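Side-chain contacts in fatty acyl CoA synthetase FADD13 (FATTY-ACYL-CoA SYNTHETASE) (Mycobacterium tuberculosis, PDB 3R44), which belongs to the AMP-binding (ANL) enzyme family, with a large N-terminal part and a smaller C-terminal domain joined in a single chain: residues P276-L281 with I301-A306; R213-L218 with W251-E256; A34-S39 with V255-C260; I206-R211 with V229-M234; G292-P297 with T499-K504. One frame throughout, in Å; residues are numbered along the deposited sequence.

Contact 1: residues P276-L281 with I301-A306; sequences PEFAEL and IKIYAA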
# COMPACT_ATOMS: atom_id res chain seq x y z
N PRO A 276 15.67 11.83 -20.46
CA PRO A 276 16.78 11.58 -21.42
C PRO A 276 17.55 10.33 -21.02
O PRO A 276 18.03 9.59 -21.89
CB PRO A 276 17.67 12.81 -21.23
CG PRO A 276 16.71 13.90 -20.96
CD PRO A 276 15.63 13.25 -20.08
N GLU A 277 17.64 10.07 -19.71
CA GLU A 277 18.38 8.90 -19.26
C GLU A 277 17.83 7.55 -19.71
O GLU A 277 18.58 6.57 -19.71
CB GLU A 277 18.60 8.92 -17.75
CG GLU A 277 19.51 10.06 -17.28
CD GLU A 277 18.82 11.46 -17.27
OE1 GLU A 277 17.53 11.62 -17.38
OE2 GLU A 277 19.60 12.45 -17.19
N PHE A 278 16.54 7.46 -20.02
CA PHE A 278 15.93 6.18 -20.44
C PHE A 278 16.56 5.66 -21.73
O PHE A 278 16.87 4.47 -21.84
CB PHE A 278 14.45 6.37 -20.66
CG PHE A 278 13.72 5.11 -21.03
CD1 PHE A 278 13.45 4.17 -20.10
CD2 PHE A 278 13.31 4.88 -22.33
CE1 PHE A 278 12.74 3.01 -20.45
CE2 PHE A 278 12.65 3.72 -22.68
CZ PHE A 278 12.38 2.79 -21.77
N ALA A 279 16.72 6.57 -22.68
CA ALA A 279 17.30 6.29 -23.99
C ALA A 279 18.79 6.14 -23.81
O ALA A 279 19.41 5.41 -24.57
CB ALA A 279 16.99 7.44 -24.98
N GLU A 280 19.37 6.84 -22.84
CA GLU A 280 20.81 7.03 -22.84
C GLU A 280 21.68 6.17 -21.92
O GLU A 280 22.78 5.80 -22.30
CB GLU A 280 21.16 8.53 -22.82
CG GLU A 280 21.62 9.22 -21.60
CD GLU A 280 21.30 10.76 -21.67
OE1 GLU A 280 21.25 11.40 -20.59
OE2 GLU A 280 21.08 11.32 -22.77
N LEU A 281 21.18 5.78 -20.75
CA LEU A 281 21.96 4.96 -19.83
C LEU A 281 21.59 3.49 -20.01
O LEU A 281 20.43 3.19 -20.32
CB LEU A 281 21.71 5.40 -18.38
CG LEU A 281 22.22 6.78 -17.94
CD1 LEU A 281 21.84 7.03 -16.47
CD2 LEU A 281 23.73 6.96 -18.12
N ILE A 301 4.70 -1.65 -20.78
CA ILE A 301 5.32 -2.94 -20.51
C ILE A 301 6.28 -3.26 -21.65
O ILE A 301 7.43 -3.67 -21.45
CB ILE A 301 4.25 -4.01 -20.30
CG1 ILE A 301 3.39 -3.71 -19.09
CG2 ILE A 301 4.84 -5.46 -20.24
CD1 ILE A 301 2.16 -4.58 -19.07
N LYS A 302 5.81 -3.04 -22.87
CA LYS A 302 6.60 -3.38 -24.04
C LYS A 302 7.87 -2.57 -24.20
O LYS A 302 8.89 -3.10 -24.64
CB LYS A 302 5.75 -3.28 -25.30
CG LYS A 302 4.65 -4.37 -25.38
CD LYS A 302 3.82 -4.17 -26.67
CE LYS A 302 3.60 -5.43 -27.42
NZ LYS A 302 2.93 -5.14 -28.71
N ILE A 303 7.84 -1.29 -23.88
CA ILE A 303 9.03 -0.49 -24.07
C ILE A 303 10.10 -0.84 -23.03
O ILE A 303 11.28 -0.94 -23.36
CB ILE A 303 8.71 1.00 -24.14
CG1 ILE A 303 9.95 1.77 -24.60
CG2 ILE A 303 8.18 1.49 -22.86
CD1 ILE A 303 10.27 1.55 -26.00
N TYR A 304 9.66 -1.14 -21.80
CA TYR A 304 10.56 -1.65 -20.81
C TYR A 304 11.10 -3.00 -21.21
O TYR A 304 12.33 -3.23 -21.11
CB TYR A 304 9.92 -1.65 -19.39
CG TYR A 304 10.03 -0.28 -18.70
CD1 TYR A 304 9.00 0.62 -18.73
CD2 TYR A 304 11.18 0.10 -18.01
CE1 TYR A 304 9.10 1.86 -18.14
CE2 TYR A 304 11.29 1.35 -17.40
CZ TYR A 304 10.23 2.23 -17.47
OH TYR A 304 10.35 3.45 -16.87
N ALA A 305 10.26 -3.87 -21.76
CA ALA A 305 10.74 -5.17 -22.24
C ALA A 305 11.81 -5.04 -23.35
O ALA A 305 12.71 -5.85 -23.42
CB ALA A 305 9.59 -6.04 -22.67
N ALA A 306 11.69 -4.06 -24.22
CA ALA A 306 12.75 -3.77 -25.22
C ALA A 306 14.10 -3.35 -24.60
O ALA A 306 15.16 -3.48 -25.28
CB ALA A 306 12.28 -2.69 -26.19
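F278 drives the edge of its ring into the face of Y304, a T-shaped stack with centroids 5.3 Å apart and planes at 72°. The touching atom is F278 CE1, which stands 3.8 Å from Y304 CE2 and lies over the rim of the tyrosine ring, not its middle. The other lateral edge of the phenylalanine is taken by I303, whose CG1 comes to 3.8 Å from F278 CE2, near the phenylalanine plane. F278 can reach between them because its CG is anti to the backbone N (chi1 -177°), which sends the ring straight out from helix 276-280 toward helix 298-306. Further out, W251 of helix 247-256 packs on both aromatic rings, and R273 of helix 266-274 lies against F278, Y304 and I303. The tyrosine suits its place because its apolar ring receives the phenylalanine while its OH is hydrogen-bonded to L269 O. K307 adds a cation-pi contact to F278 and also bonds the carbonyl oxygen of that residue. Between the two helices, then, the grip is purely apolar and aromatic, and the edge-to-face geometry sets slightly positive ring hydrogens against a slightly negative pi cloud.

Contact 2: residues R213-L218 with W251-E256; sequences RLLLPL and WSLIVE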
# COMPACT_ATOMS: atom_id res chain seq x y z
N ARG A 213 20.19 -5.88 -5.06
CA ARG A 213 20.12 -4.50 -4.63
C ARG A 213 18.79 -3.92 -5.09
O ARG A 213 18.43 -3.98 -6.28
CB ARG A 213 21.31 -3.74 -5.21
CG ARG A 213 22.56 -4.42 -4.89
CD ARG A 213 23.82 -3.78 -5.36
NE ARG A 213 24.18 -2.47 -4.81
CZ ARG A 213 24.90 -2.28 -3.72
NH1 ARG A 213 25.26 -3.31 -2.99
NH2 ARG A 213 25.27 -1.05 -3.35
N LEU A 214 18.04 -3.36 -4.14
CA LEU A 214 16.64 -3.05 -4.38
C LEU A 214 16.38 -1.58 -4.11
O LEU A 214 16.59 -1.06 -2.99
CB LEU A 214 15.74 -3.97 -3.51
CG LEU A 214 14.23 -3.83 -3.80
CD1 LEU A 214 13.48 -5.09 -3.35
CD2 LEU A 214 13.68 -2.62 -3.04
N LEU A 215 15.89 -0.88 -5.14
CA LEU A 215 15.57 0.54 -5.04
C LEU A 215 14.18 0.77 -4.46
O LEU A 215 13.16 0.24 -4.98
CB LEU A 215 15.67 1.19 -6.40
CG LEU A 215 15.22 2.64 -6.43
CD1 LEU A 215 16.29 3.52 -5.75
CD2 LEU A 215 14.95 3.05 -7.92
N LEU A 216 14.15 1.51 -3.36
CA LEU A 216 12.91 1.93 -2.69
C LEU A 216 12.76 3.44 -2.82
O LEU A 216 13.44 4.20 -2.12
CB LEU A 216 12.92 1.55 -1.21
CG LEU A 216 11.58 1.81 -0.51
CD1 LEU A 216 10.41 1.23 -1.25
CD2 LEU A 216 11.65 1.28 0.92
N PRO A 217 11.87 3.88 -3.71
CA PRO A 217 11.73 5.32 -3.86
C PRO A 217 10.29 5.74 -3.50
O PRO A 217 9.82 6.82 -3.96
CB PRO A 217 11.96 5.50 -5.35
CG PRO A 217 11.19 4.31 -5.93
CD PRO A 217 11.34 3.20 -4.91
N LEU A 218 9.63 4.92 -2.68
CA LEU A 218 8.28 5.18 -2.23
C LEU A 218 8.31 5.29 -0.69
O LEU A 218 9.12 4.65 -0.03
CB LEU A 218 7.37 4.03 -2.59
CG LEU A 218 7.31 3.74 -4.10
CD1 LEU A 218 6.89 2.31 -4.39
CD2 LEU A 218 6.40 4.78 -4.73
N TRP A 251 17.68 7.05 -12.83
CA TRP A 251 18.42 6.09 -13.66
C TRP A 251 19.89 6.10 -13.29
O TRP A 251 20.52 5.07 -13.31
CB TRP A 251 18.23 6.32 -15.16
CG TRP A 251 16.88 5.88 -15.69
CD1 TRP A 251 15.89 6.69 -16.12
CD2 TRP A 251 16.37 4.54 -15.78
NE1 TRP A 251 14.79 5.95 -16.50
CE2 TRP A 251 15.05 4.63 -16.27
CE3 TRP A 251 16.88 3.29 -15.45
CZ2 TRP A 251 14.25 3.51 -16.50
CZ3 TRP A 251 16.08 2.15 -15.68
CH2 TRP A 251 14.78 2.28 -16.18
N SER A 252 20.44 7.27 -13.00
CA SER A 252 21.83 7.38 -12.56
C SER A 252 22.05 6.56 -11.30
O SER A 252 23.09 5.96 -11.09
CB SER A 252 22.17 8.85 -12.25
OG SER A 252 23.55 8.99 -11.95
N LEU A 253 21.06 6.59 -10.43
CA LEU A 253 21.16 5.95 -9.15
C LEU A 253 21.11 4.46 -9.40
O LEU A 253 21.87 3.71 -8.78
CB LEU A 253 19.98 6.39 -8.26
CG LEU A 253 19.86 5.66 -6.92
CD1 LEU A 253 21.19 5.68 -6.14
CD2 LEU A 253 18.67 6.20 -6.05
N ILE A 254 20.22 4.05 -10.29
CA ILE A 254 20.04 2.63 -10.64
C ILE A 254 21.35 2.05 -11.24
O ILE A 254 21.78 0.93 -10.91
CB ILE A 254 18.84 2.48 -11.60
CG1 ILE A 254 17.53 2.49 -10.81
CG2 ILE A 254 18.95 1.24 -12.49
CD1 ILE A 254 16.29 2.59 -11.72
N VAL A 255 22.01 2.85 -12.05
CA VAL A 255 23.30 2.46 -12.62
C VAL A 255 24.42 2.45 -11.61
O VAL A 255 25.11 1.41 -11.48
CB VAL A 255 23.65 3.31 -13.85
CG1 VAL A 255 25.03 2.96 -14.39
CG2 VAL A 255 22.59 3.09 -14.96
N GLU A 256 24.64 3.58 -10.93
CA GLU A 256 25.71 3.73 -9.95
C GLU A 256 25.66 2.68 -8.85
O GLU A 256 26.71 2.24 -8.39
CB GLU A 256 25.74 5.12 -9.30
CG GLU A 256 26.01 6.23 -10.23
CD GLU A 256 27.36 6.13 -10.93
OE1 GLU A 256 28.34 5.63 -10.32
OE2 GLU A 256 27.46 6.58 -12.08
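In the beta-alpha-beta crossover that runs from strand 238-241 through helix 247-256 to strand 261-264, L253 and I254 of the helix come down on L215 of the strand between. Strand 213-216 lies between the two strands of the crossover in the large, mostly parallel sheet, and the helix has to pass over it. The forked end of L215 suits this position, since each methyl serves a different partner. CD1 of L215 meets L253 CD2 at 3.6 Å, while CD2 of L215 turns to I254, with CG1 of that isoleucine 3.9 Å away. L253 extends down to the sheet with CG opposite its own backbone N (chi1 173°); I254 starts off to one side, and its long branch sweeps back across L215 at about a right angle. L214 and L216, alternating along the strand, face the opposite side of the sheet and pack on helix 223-235, so the strand is buried by helices on both faces, as in an alpha/beta/alpha layered fold. Around the patch, V259 also touches L215, I240 and P38 touch L253, and M272 of helix 266-274 touches I254. The outermost carbon of the isoleucine completes the fit, I254 CD1 lying 4.1 Å from L215 CD2.

Contact 3: residues A34-S39 with V255-C260; sequences AYVEPS and VEERVC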
# COMPACT_ATOMS: atom_id res chain seq x y z
N ALA A 34 23.42 -3.18 3.78
CA ALA A 34 21.99 -3.24 4.15
C ALA A 34 21.18 -2.05 3.65
O ALA A 34 20.02 -2.19 3.26
CB ALA A 34 21.84 -3.37 5.69
N TYR A 35 21.82 -0.89 3.67
CA TYR A 35 21.12 0.41 3.42
C TYR A 35 22.07 1.39 2.82
O TYR A 35 23.09 1.63 3.40
CB TYR A 35 20.52 0.93 4.73
CG TYR A 35 19.51 2.04 4.54
CD1 TYR A 35 18.15 1.76 4.55
CD2 TYR A 35 19.91 3.35 4.36
CE1 TYR A 35 17.23 2.72 4.34
CE2 TYR A 35 18.96 4.37 4.16
CZ TYR A 35 17.62 4.02 4.17
OH TYR A 35 16.62 4.95 4.02
N VAL A 36 21.79 1.86 1.60
CA VAL A 36 22.63 2.76 0.87
C VAL A 36 21.72 3.93 0.44
O VAL A 36 20.75 3.71 -0.30
CB VAL A 36 23.27 2.11 -0.36
CG1 VAL A 36 24.12 3.14 -1.10
CG2 VAL A 36 24.10 0.88 0.01
N GLU A 37 22.03 5.15 0.89
CA GLU A 37 21.23 6.35 0.56
C GLU A 37 22.22 7.41 0.08
O GLU A 37 22.76 8.17 0.92
CB GLU A 37 20.47 6.84 1.81
CG GLU A 37 19.33 7.78 1.53
CD GLU A 37 18.44 7.93 2.73
OE1 GLU A 37 17.42 7.20 2.83
OE2 GLU A 37 18.80 8.76 3.60
N PRO A 38 22.55 7.44 -1.24
CA PRO A 38 23.64 8.30 -1.71
C PRO A 38 23.41 9.78 -1.43
O PRO A 38 24.37 10.47 -1.09
CB PRO A 38 23.68 8.00 -3.22
CG PRO A 38 23.20 6.59 -3.28
CD PRO A 38 22.03 6.63 -2.36
N SER A 39 22.16 10.24 -1.50
CA SER A 39 21.77 11.63 -1.24
C SER A 39 22.20 12.13 0.15
O SER A 39 22.56 13.29 0.29
CB SER A 39 20.26 11.86 -1.44
OG SER A 39 19.46 11.05 -0.59
N VAL A 255 22.01 2.85 -12.05
CA VAL A 255 23.30 2.46 -12.62
C VAL A 255 24.42 2.45 -11.61
O VAL A 255 25.11 1.41 -11.48
CB VAL A 255 23.65 3.31 -13.85
CG1 VAL A 255 25.03 2.96 -14.39
CG2 VAL A 255 22.59 3.09 -14.96
N GLU A 256 24.64 3.58 -10.93
CA GLU A 256 25.71 3.73 -9.95
C GLU A 256 25.66 2.68 -8.85
O GLU A 256 26.71 2.24 -8.39
CB GLU A 256 25.74 5.12 -9.30
CG GLU A 256 26.01 6.23 -10.23
CD GLU A 256 27.36 6.13 -10.93
OE1 GLU A 256 28.34 5.63 -10.32
OE2 GLU A 256 27.46 6.58 -12.08
N GLU A 257 24.47 2.25 -8.44
CA GLU A 257 24.34 1.32 -7.31
C GLU A 257 23.94 -0.06 -7.75
O GLU A 257 23.59 -0.93 -6.94
CB GLU A 257 23.35 1.87 -6.29
CG GLU A 257 23.90 3.02 -5.51
CD GLU A 257 25.23 2.72 -4.76
OE1 GLU A 257 25.54 1.58 -4.33
OE2 GLU A 257 25.97 3.69 -4.58
N ARG A 258 24.07 -0.28 -9.05
CA ARG A 258 23.91 -1.60 -9.61
C ARG A 258 22.63 -2.24 -9.13
O ARG A 258 22.63 -3.38 -8.68
CB ARG A 258 25.13 -2.47 -9.23
CG ARG A 258 26.54 -1.90 -9.63
CD ARG A 258 27.71 -2.86 -9.18
NE ARG A 258 27.67 -3.22 -7.77
CZ ARG A 258 27.95 -2.38 -6.78
NH1 ARG A 258 28.35 -1.14 -7.05
NH2 ARG A 258 27.84 -2.79 -5.53
N VAL A 259 21.54 -1.51 -9.26
CA VAL A 259 20.24 -1.92 -8.79
C VAL A 259 19.68 -3.06 -9.66
O VAL A 259 19.72 -3.03 -10.90
CB VAL A 259 19.28 -0.70 -8.71
CG1 VAL A 259 17.80 -1.13 -8.38
CG2 VAL A 259 19.78 0.33 -7.69
N CYS A 260 19.18 -4.09 -8.97
CA CYS A 260 18.52 -5.24 -9.56
C CYS A 260 17.03 -5.17 -9.66
O CYS A 260 16.45 -5.73 -10.63
CB CYS A 260 18.91 -6.51 -8.78
SG CYS A 260 20.65 -6.68 -8.47
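A buried carboxylate laid against a valine joins the end of helix 247-256 to strand 33-37, near one border of the large sheet: E257 meets V36 and P38. CG1 of V36 is 3.8 Å from E257 CD and almost as close to both carboxylate oxygens, so the methyl sits above the flat group and not beside one of its oxygens. P38 adds a looser touch, its CG lying 4.2 Å from E257 OE2. The glutamate chain is bent at chi2 (-56°), an angle that turns a face of the carboxylate to V36. Burying it is affordable because each oxygen has a cation: OE2 forms a salt bridge with R43 NH2 and OE1 one with R213 NH2. These bonds fix the carboxylate, and the two arginines would be expected to keep it ionised. The backbone beneath is a Schellman motif, with R258 at positive phi and R258 N bonded to V255 O at 3.1 Å; it ends the helix, and E257, the first residue to leave helical angles, faces the sheet there. On the far side of the strand, Y35 OH donates to E37 OE1 at 2.7 Å from above the carboxylate plane. Strand 33-37 runs between strand 42-45, against which A34 and Y35 form a classic beta bulge facing M44, and strand 238-241, whose T238 and I240 also pack on V36.

Contact 4: residues I206-R211 with V229-M234; sequences IDVRYR and VIFSAM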
# COMPACT_ATOMS: atom_id res chain seq x y z
N ILE A 206 8.44 -13.95 -5.71
CA ILE A 206 9.11 -13.17 -6.79
C ILE A 206 10.52 -13.68 -6.96
O ILE A 206 11.08 -14.29 -6.03
CB ILE A 206 9.13 -11.66 -6.50
CG1 ILE A 206 10.04 -11.30 -5.33
CG2 ILE A 206 7.72 -11.12 -6.26
CD1 ILE A 206 10.10 -9.74 -5.15
N ASP A 207 11.14 -13.38 -8.12
CA ASP A 207 12.51 -13.77 -8.35
C ASP A 207 13.45 -12.79 -7.64
O ASP A 207 14.00 -11.90 -8.27
CB ASP A 207 12.80 -13.88 -9.84
CG ASP A 207 14.25 -14.30 -10.16
OD1 ASP A 207 15.08 -14.69 -9.27
OD2 ASP A 207 14.55 -14.23 -11.36
N VAL A 208 13.58 -12.92 -6.33
CA VAL A 208 14.52 -12.12 -5.53
C VAL A 208 15.67 -13.03 -5.09
O VAL A 208 15.43 -14.23 -4.80
CB VAL A 208 13.86 -11.44 -4.34
CG1 VAL A 208 13.25 -12.47 -3.35
CG2 VAL A 208 14.86 -10.47 -3.62
N ARG A 209 16.89 -12.49 -5.09
CA ARG A 209 18.13 -13.28 -4.90
C ARG A 209 19.01 -12.68 -3.82
O ARG A 209 19.00 -11.48 -3.60
CB ARG A 209 18.89 -13.32 -6.22
CG ARG A 209 18.06 -13.82 -7.39
CD ARG A 209 18.83 -13.73 -8.69
NE ARG A 209 17.94 -13.97 -9.80
CZ ARG A 209 18.31 -13.87 -11.07
NH1 ARG A 209 19.54 -13.50 -11.37
NH2 ARG A 209 17.42 -14.11 -12.02
N TYR A 210 19.74 -13.56 -3.14
CA TYR A 210 20.75 -13.16 -2.19
C TYR A 210 21.67 -12.15 -2.85
O TYR A 210 22.09 -12.36 -3.99
CB TYR A 210 21.55 -14.36 -1.75
CG TYR A 210 22.66 -14.03 -0.77
CD1 TYR A 210 22.42 -13.25 0.35
CD2 TYR A 210 23.97 -14.50 -0.97
CE1 TYR A 210 23.46 -12.95 1.29
CE2 TYR A 210 25.01 -14.20 -0.05
CZ TYR A 210 24.73 -13.42 1.08
OH TYR A 210 25.72 -13.10 1.99
N ARG A 211 21.94 -11.06 -2.13
CA ARG A 211 22.78 -9.95 -2.57
C ARG A 211 22.14 -9.04 -3.67
O ARG A 211 22.80 -8.11 -4.13
CB ARG A 211 24.19 -10.45 -2.99
CG ARG A 211 24.92 -11.20 -1.88
CD ARG A 211 26.39 -11.55 -2.10
NE ARG A 211 27.18 -10.33 -1.96
CZ ARG A 211 27.97 -10.02 -0.93
NH1 ARG A 211 28.17 -10.87 0.07
NH2 ARG A 211 28.60 -8.85 -0.94
N VAL A 229 11.17 -3.54 3.14
CA VAL A 229 12.32 -3.40 4.05
C VAL A 229 12.58 -4.73 4.80
O VAL A 229 13.71 -5.20 4.95
CB VAL A 229 12.05 -2.25 5.03
CG1 VAL A 229 12.99 -2.28 6.29
CG2 VAL A 229 12.03 -0.88 4.29
N ILE A 230 11.52 -5.34 5.33
CA ILE A 230 11.62 -6.59 6.08
C ILE A 230 12.05 -7.79 5.20
O ILE A 230 12.91 -8.59 5.58
CB ILE A 230 10.27 -6.93 6.82
CG1 ILE A 230 9.83 -5.79 7.76
CG2 ILE A 230 10.39 -8.28 7.57
CD1 ILE A 230 10.92 -5.29 8.58
N PHE A 231 11.50 -7.93 4.01
CA PHE A 231 11.92 -9.05 3.18
C PHE A 231 13.31 -8.87 2.65
O PHE A 231 13.98 -9.84 2.41
CB PHE A 231 10.88 -9.53 2.16
CG PHE A 231 10.85 -8.79 0.83
CD1 PHE A 231 9.65 -8.22 0.38
CD2 PHE A 231 11.97 -8.71 0.02
CE1 PHE A 231 9.58 -7.56 -0.89
CE2 PHE A 231 11.92 -8.10 -1.24
CZ PHE A 231 10.73 -7.51 -1.69
N SER A 232 13.77 -7.63 2.60
CA SER A 232 15.16 -7.36 2.25
C SER A 232 16.10 -7.96 3.29
O SER A 232 17.12 -8.60 2.95
CB SER A 232 15.41 -5.86 2.06
OG SER A 232 14.81 -5.42 0.85
N ALA A 233 15.84 -7.73 4.58
CA ALA A 233 16.65 -8.38 5.60
C ALA A 233 16.50 -9.90 5.58
O ALA A 233 17.47 -10.66 5.77
CB ALA A 233 16.30 -7.82 6.99
N MET A 234 15.29 -10.37 5.39
CA MET A 234 15.03 -11.80 5.31
C MET A 234 15.87 -12.49 4.24
O MET A 234 16.49 -13.52 4.51
CB MET A 234 13.54 -12.09 5.06
CG MET A 234 13.29 -13.53 4.91
SD MET A 234 11.54 -13.88 5.00
CE MET A 234 11.07 -13.04 6.50
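At the entrance to the beta-alpha-beta unit formed by strand 213-216, helix 223-235 and strand 238-241, F231 of the helix packs on I206 and V208 of the incoming loop. The contact is light: I206 CD1 stands 4.2 Å from F231 CZ, V208 CG2 is 4.5 Å from F231 CE2, and both methyls approach the ring obliquely. With CG between its backbone N and carbonyl carbon (chi1 85°), F231 carries its ring to the loop, where CZ and CE2 meet the two methyls. Branched aliphatic residues suit the buried side of this loop, whereas the residues between and after them turn outward. There D207, centre of an inverse gamma turn, is gripped side-on by R209: NE reaches OD1 of D207 at 3.0 Å in an almost straight bond (177°), and NH2 of R209 reaches D207 OD2 at 2.9 Å. Both oxygens are met on their syn sides, though OD1 from 30° out of the carboxylate plane; the pair closes across the turn and probably steadies it. Beyond the loop, F231 meets the ring of W202 and touches A199, both from helix 192-205, as well as L214 of strand 213-216, while helices 18-28 and 79-91 pack on I230.

Contact 5: residues G292-P297 with T499-K504; sequences GGAPMP and TGKILK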
# COMPACT_ATOMS: atom_id res chain seq x y z
N GLY A 292 2.82 -1.26 -7.87
CA GLY A 292 1.52 -1.33 -7.24
C GLY A 292 0.62 -0.38 -8.00
O GLY A 292 1.09 0.38 -8.82
N GLY A 293 -0.67 -0.43 -7.76
CA GLY A 293 -1.58 0.51 -8.38
C GLY A 293 -2.29 -0.15 -9.53
O GLY A 293 -2.32 -1.36 -9.64
N ALA A 294 -2.89 0.66 -10.39
CA ALA A 294 -3.64 0.14 -11.50
C ALA A 294 -2.74 -0.71 -12.39
O ALA A 294 -1.52 -0.62 -12.33
CB ALA A 294 -4.27 1.28 -12.31
N PRO A 295 -3.35 -1.53 -13.23
CA PRO A 295 -2.53 -2.29 -14.19
C PRO A 295 -1.70 -1.36 -15.11
O PRO A 295 -2.13 -0.25 -15.46
CB PRO A 295 -3.56 -3.10 -14.97
CG PRO A 295 -4.80 -3.18 -14.02
CD PRO A 295 -4.79 -1.81 -13.40
N MET A 296 -0.50 -1.80 -15.43
CA MET A 296 0.39 -1.09 -16.30
C MET A 296 -0.16 -1.15 -17.72
O MET A 296 -0.63 -2.20 -18.13
CB MET A 296 1.72 -1.82 -16.30
CG MET A 296 2.55 -1.57 -15.12
SD MET A 296 3.19 0.07 -15.27
CE MET A 296 4.49 -0.26 -16.47
N PRO A 297 -0.07 -0.04 -18.48
CA PRO A 297 -0.49 -0.09 -19.88
C PRO A 297 0.47 -0.95 -20.70
O PRO A 297 1.69 -0.88 -20.46
CB PRO A 297 -0.40 1.36 -20.35
CG PRO A 297 0.06 2.16 -19.22
CD PRO A 297 0.25 1.32 -18.02
N THR A 499 -1.31 7.37 -17.75
CA THR A 499 -1.25 5.92 -17.93
C THR A 499 -2.65 5.33 -18.14
O THR A 499 -2.77 4.12 -18.10
CB THR A 499 -0.52 5.22 -16.75
OG1 THR A 499 -0.94 5.79 -15.51
CG2 THR A 499 0.99 5.39 -16.91
N GLY A 500 -3.66 6.17 -18.36
CA GLY A 500 -4.99 5.77 -18.79
C GLY A 500 -6.03 5.40 -17.75
O GLY A 500 -7.14 5.07 -18.11
N LYS A 501 -5.69 5.48 -16.46
CA LYS A 501 -6.64 5.23 -15.39
C LYS A 501 -7.71 6.32 -15.28
O LYS A 501 -7.39 7.50 -15.22
CB LYS A 501 -5.89 5.19 -14.05
CG LYS A 501 -6.72 4.57 -12.90
CD LYS A 501 -6.03 4.71 -11.55
CE LYS A 501 -7.02 4.68 -10.39
NZ LYS A 501 -6.31 4.80 -9.05
N ILE A 502 -8.98 5.92 -15.22
CA ILE A 502 -10.08 6.86 -15.00
C ILE A 502 -9.91 7.40 -13.59
O ILE A 502 -9.66 6.63 -12.63
CB ILE A 502 -11.46 6.20 -15.08
CG1 ILE A 502 -11.71 5.62 -16.46
CG2 ILE A 502 -12.56 7.23 -14.78
CD1 ILE A 502 -12.04 6.62 -17.36
N LEU A 503 -9.94 8.72 -13.47
CA LEU A 503 -9.72 9.40 -12.20
C LEU A 503 -11.07 9.72 -11.57
O LEU A 503 -11.64 10.80 -11.79
CB LEU A 503 -8.92 10.67 -12.44
CG LEU A 503 -7.50 10.41 -12.95
CD1 LEU A 503 -6.84 11.73 -13.32
CD2 LEU A 503 -6.68 9.63 -11.91
N LYS A 504 -11.63 8.77 -10.84
CA LYS A 504 -12.94 9.00 -10.18
C LYS A 504 -12.97 10.17 -9.18
O LYS A 504 -14.01 10.83 -9.02
CB LYS A 504 -13.49 7.71 -9.59
CG LYS A 504 -13.81 6.75 -10.69
CD LYS A 504 -14.55 5.54 -10.26
CE LYS A 504 -15.02 4.80 -11.53
NZ LYS A 504 -16.03 3.87 -11.23
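N497 OD1 is held twice from the segment 499-504, by the hydroxyl OG1 of T499 and by the backbone N of K501; the two bonds converge on one oxygen and probably help hold the turn that meets P297 and A294. With OG1 between its own N and carbonyl carbon (chi1 43°), T499 turns the hydroxyl to N497 and leaves CB, CG2 and the carbonyl O to face P297. CG of P297 is 3.6 Å from T499 O and 4.0 Å from T499 CB, the proline ring crossing the threonine at a slant. Between the two contact points G500 takes a positive phi, easy for a residue without a side chain. At the second point the extended K501 chain passes alongside A294, with CD of the lysine 3.9 Å from A294 CB. The small A294 methyl gives the lysine methylenes an apolar surface to rest on. P297 also occupies the N-cap position of helix 298-306, and L300 of that helix touches T499. Across the interface between the large part and the C-terminal domain the segments meet by van der Waals packing at the surface, consistent with the movable C-terminal domains known in this family.

Contacts 2, 3 and 4 are buried around the large sheet, contact 1 is partly buried at its flank, and contact 5 lies at the surface between domains. Helix 247-256 ties contacts 1, 2 and 3 together: contacts 2 and 3 share V255 and E256, and its W251 touches both rings of contact 1. Contacts 2 and 4 lie on opposite faces of strand 213-216, through L215 and L214. Chemistry follows place: aliphatic in contact 2, aliphatic on aromatic in contact 4, aromatic edge-to-face in contact 1. Contact 3 alone sets a buried charge in the interface; R213 of contact 2 forms a salt bridge to it and probably helps to balance it. Contact 5 reaches contact 1 through M296 packing on I301.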